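Side-chain contact in peridinin-chlorophyll A protein (Amphidinium carterae, PDB 2C9E), which probably serves as a water-soluble antenna that captures blue-green sunlight through bound peridinin and chlorophyll a: residues G129-A132 and F133-E136. Numbering follows the deposited sequence.
Sequences GNNA and FEAE. With PID (peridinin), chain D.
With CG of Asn131 lying opposite its backbone N (chi1 169°), the amide is carried forward over the first turn of the helix, where OD1 receives the N-H of Glu134 at 2.8 Å from OD1 to N. The donor lies in the carbonyl plane on a lone pair of OD1. Asn131, immediately before the helix, is its N-cap, since OD1 takes the N-H three residues on. CG of Glu134 is likewise anti to its backbone N, and its extended chain crosses the Asn131 side chain at about a right angle; the carboxylate stands 76° from the amide plane, and OE1 rests 3.6 Å from CB of Asn131. The backbone takes over at once: Ala135 N donates to Asn131 O at 2.9 Å, and Glu136 N to Ala132 O at 3.0 Å. Asn131 thus serves the helix start with both its side-chain and main-chain oxygens.

Asn130, one residue earlier, turns to the pigment instead. Its ND2 donates to O3 of peridinin at 3.0 Å with a bent N-H...O angle of 138°, while CB of Ala135 packs against the same oxygen at 3.3 Å. Asn130, Ala135 and Glu136 thus line the peridinin pocket, whose pigment is also hydrogen-bonded by Gln123. Around this surface corner, Glu134 forms a salt bridge with Lys20 and touches Pro16 and Ile17 of helix 2-18, whereas Ala132, Ala135 and Glu136 lean on Phe127, near the end of helix 119-128, as helix 132-152 begins.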
ATOM      1  N   GLY A 129       3.001  12.018  21.600  1.00 30.53           N
ATOM      2  CA  GLY A 129       1.923  12.897  21.191  1.00 30.36           C
ATOM      3  C   GLY A 129       0.571  12.443  21.693  1.00 30.58           C
ATOM      4  O   GLY A 129      -0.435  13.077  21.376  1.00 32.11           O
ATOM      5  N   ASN A 130       0.521  11.347  22.446  1.00 28.51           N
ATOM      6  CA  ASN A 130      -0.749  10.888  22.988  1.00 28.66           C
ATOM      7  C   ASN A 130      -0.760  11.089  24.514  1.00 29.59           C
ATOM      8  O   ASN A 130       0.269  11.443  25.148  1.00 27.91           O
ATOM      9  CB  ASN A 130      -0.999   9.384  22.734  1.00 29.13           C
ATOM     10  CG  ASN A 130      -1.040   9.010  21.252  1.00 29.94           C
ATOM     11  OD1 ASN A 130      -1.441   9.803  20.385  1.00 29.57           O
ATOM     12  ND2 ASN A 130      -0.640   7.777  20.960  1.00 29.77           N
ATOM     13  N   ASN A 131      -1.929  10.901  25.111  1.00 27.87           N
ATOM     14  CA  ASN A 131      -1.986  10.987  26.549  1.00 28.18           C
ATOM     15  C   ASN A 131      -1.448   9.628  26.967  1.00 27.03           C
ATOM     16  O   ASN A 131      -1.942   8.586  26.531  1.00 25.65           O
ATOM     17  CB  ASN A 131      -3.416  11.158  27.021  1.00 30.59           C
ATOM     18  CG  ASN A 131      -3.531  10.984  28.503  1.00 33.89           C
ATOM     19  OD1 ASN A 131      -3.509   9.851  29.029  1.00 32.60           O
ATOM     20  ND2 ASN A 131      -3.623  12.105  29.207  1.00 36.52           N
ATOM     21  N   ALA A 132      -0.436   9.617  27.810  1.00 26.53           N
ATOM     22  CA  ALA A 132       0.151   8.349  28.194  1.00 27.18           C
ATOM     23  C   ALA A 132      -0.760   7.298  28.833  1.00 27.94           C
ATOM     24  O   ALA A 132      -0.670   6.119  28.471  1.00 26.70           O
ATOM     25  CB  ALA A 132       1.367   8.587  29.067  1.00 28.76           C
ATOM     26  N   PHE A 133      -1.615   7.692  29.783  1.00 27.67           N
ATOM     27  CA  PHE A 133      -2.506   6.743  30.437  1.00 26.48           C
ATOM     28  C   PHE A 133      -3.478   6.196  29.382  1.00 27.08           C
ATOM     29  O   PHE A 133      -3.868   5.015  29.367  1.00 25.53           O
ATOM     30  CB  PHE A 133      -3.325   7.430  31.564  1.00 29.62           C
ATOM     31  CG  PHE A 133      -2.575   7.654  32.872  1.00 31.33           C
ATOM     32  CD1 PHE A 133      -1.855   6.631  33.486  1.00 33.86           C
ATOM     33  CD2 PHE A 133      -2.627   8.904  33.501  1.00 34.32           C
ATOM     34  CE1 PHE A 133      -1.183   6.850  34.725  1.00 35.49           C
ATOM     35  CE2 PHE A 133      -1.973   9.138  34.728  1.00 34.78           C
ATOM     36  CZ  PHE A 133      -1.248   8.108  35.341  1.00 34.76           C
ATOM     37  N   GLU A 134      -3.898   7.084  28.506  1.00 25.48           N
ATOM     38  CA  GLU A 134      -4.824   6.689  27.470  1.00 26.10           C
ATOM     39  C   GLU A 134      -4.183   5.628  26.560  1.00 23.78           C
ATOM     40  O   GLU A 134      -4.723   4.554  26.393  1.00 24.28           O
ATOM     41  CB  GLU A 134      -5.240   7.926  26.692  1.00 27.84           C
ATOM     42  CG  GLU A 134      -6.422   7.717  25.813  1.00 32.59           C
ATOM     43  CD  GLU A 134      -7.144   9.040  25.493  1.00 34.21           C
ATOM     44  OE1 GLU A 134      -6.538  10.118  25.633  1.00 32.46           O
ATOM     45  OE2 GLU A 134      -8.334   8.980  25.084  1.00 37.81           O
ATOM     46  N   ALA A 135      -3.025   5.909  25.980  1.00 21.70           N
ATOM     47  CA  ALA A 135      -2.371   4.932  25.089  1.00 21.84           C
ATOM     48  C   ALA A 135      -2.092   3.587  25.848  1.00 21.87           C
ATOM     49  O   ALA A 135      -2.224   2.511  25.285  1.00 20.67           O
ATOM     50  CB  ALA A 135      -1.027   5.534  24.543  1.00 19.75           C
ATOM     51  N   GLU A 136      -1.715   3.654  27.117  1.00 21.27           N
ATOM     52  CA  GLU A 136      -1.427   2.415  27.848  1.00 24.07           C
ATOM     53  C   GLU A 136      -2.638   1.519  27.932  1.00 23.56           C
ATOM     54  O   GLU A 136      -2.543   0.305  27.716  1.00 24.50           O
ATOM     55  CB  GLU A 136      -0.873   2.734  29.224  1.00 25.30           C
ATOM     56  CG  GLU A 136       0.574   3.203  29.113  1.00 32.38           C
ATOM     57  CD  GLU A 136       1.030   4.057  30.298  1.00 36.64           C
ATOM     58  OE1 GLU A 136       0.298   4.110  31.342  1.00 38.03           O
ATOM     59  OE2 GLU A 136       2.115   4.679  30.162  1.00 36.54           O
TER
HETATM   60  C1  PID D1329       5.143   2.933  23.854  1.00 21.75           C
HETATM   61  C2  PID D1329       5.844   2.715  25.197  1.00 22.84           C
HETATM   62  C3  PID D1329       5.157   1.560  25.931  1.00 25.23           C
HETATM   63  C4  PID D1329       3.696   1.945  26.190  1.00 24.62           C
HETATM   64  C5  PID D1329       2.862   2.050  24.909  1.00 23.98           C
HETATM   65  C6  PID D1329       3.636   2.672  23.735  1.00 23.30           C
HETATM   66  C7  PID D1329       2.853   3.374  22.812  1.00 24.02           C
HETATM   67  C8  PID D1329       2.571   2.991  21.499  1.00 20.60           C
HETATM   68  C9  PID D1329       1.773   3.714  20.606  1.00 26.44           C
HETATM   69  C10 PID D1329       1.114   4.921  20.834  1.00 26.03           C
HETATM   70  C11 PID D1329       1.531   3.362  19.340  1.00 23.63           C
HETATM   71  C12 PID D1329       0.794   4.311  18.758  1.00 24.40           C
HETATM   72  C13 PID D1329       0.546   4.368  17.384  1.00 21.25           C
HETATM   73  C14 PID D1329      -0.155   5.337  16.660  1.00 20.26           C
HETATM   74  C15 PID D1329      -0.215   5.228  15.268  1.00 18.47           C
HETATM   75  C16 PID D1329      -0.786   6.161  14.398  1.00 22.16           C
HETATM   76  C17 PID D1329      -0.702   5.970  13.017  1.00 22.43           C
HETATM   77  C18 PID D1329      -1.131   6.904  12.072  1.00 21.55           C
HETATM   78  C19 PID D1329      -0.967   6.699  10.700  1.00 19.04           C
HETATM   79  C20 PID D1329      -1.296   7.693   9.774  1.00 19.92           C
HETATM   80  C21 PID D1329      -1.139   7.629   8.388  1.00 19.41           C
HETATM   81  C22 PID D1329      -1.441   8.746   7.604  1.00 18.47           C
HETATM   82  C23 PID D1329      -1.318   8.864   6.304  1.00 19.06           C
HETATM   83  C24 PID D1329      -1.132   9.070   5.019  1.00 19.08           C
HETATM   84  C25 PID D1329      -2.222   8.804   3.966  1.00 20.32           C
HETATM   85  C26 PID D1329      -1.646   8.348   2.619  1.00 17.18           C
HETATM   86  C27 PID D1329      -0.489   9.222   2.124  1.00 21.66           C
HETATM   87  C28 PID D1329       0.627   9.158   3.173  1.00 19.67           C
HETATM   88  C29 PID D1329       0.188   9.699   4.540  1.00 20.99           C
HETATM   89  C30 PID D1329       0.639   9.378   0.009  1.00 23.06           C
HETATM   90  C31 PID D1329       0.845   8.853  -1.412  1.00 20.38           C
HETATM   91  CM1 PID D1329       5.812   3.983  22.965  1.00 19.34           C
HETATM   92  CM2 PID D1329       1.623   2.879  25.257  1.00 24.03           C
HETATM   93  CM3 PID D1329       2.403   0.643  24.515  1.00 24.81           C
HETATM   94  CM4 PID D1329      -0.798   6.530  17.373  1.00 17.56           C
HETATM   95  CM5 PID D1329      -0.695   6.325   7.717  1.00 17.32           C
HETATM   96  CM6 PID D1329      -3.201   7.721   4.431  1.00 14.32           C
HETATM   97  CM7 PID D1329      -2.992  10.112   3.759  1.00 17.93           C
HETATM   98  CM8 PID D1329       1.324   9.435   5.532  1.00 19.46           C
HETATM   99  O1  PID D1329       4.623   1.776  23.200  1.00 23.57           O
HETATM  100  O2  PID D1329       5.806   1.361  27.189  1.00 26.44           O
HETATM  101  O3  PID D1329       1.001   5.514  21.909  1.00 26.07           O
HETATM  102  O4  PID D1329       0.502   5.293  19.668  1.00 23.77           O
HETATM  103  O5  PID D1329      -0.016  11.110   4.423  1.00 21.41           O
HETATM  104  O6  PID D1329      -0.112   8.629   0.866  1.00 22.90           O
HETATM  105  O7  PID D1329       1.086  10.482   0.322  1.00 21.92           O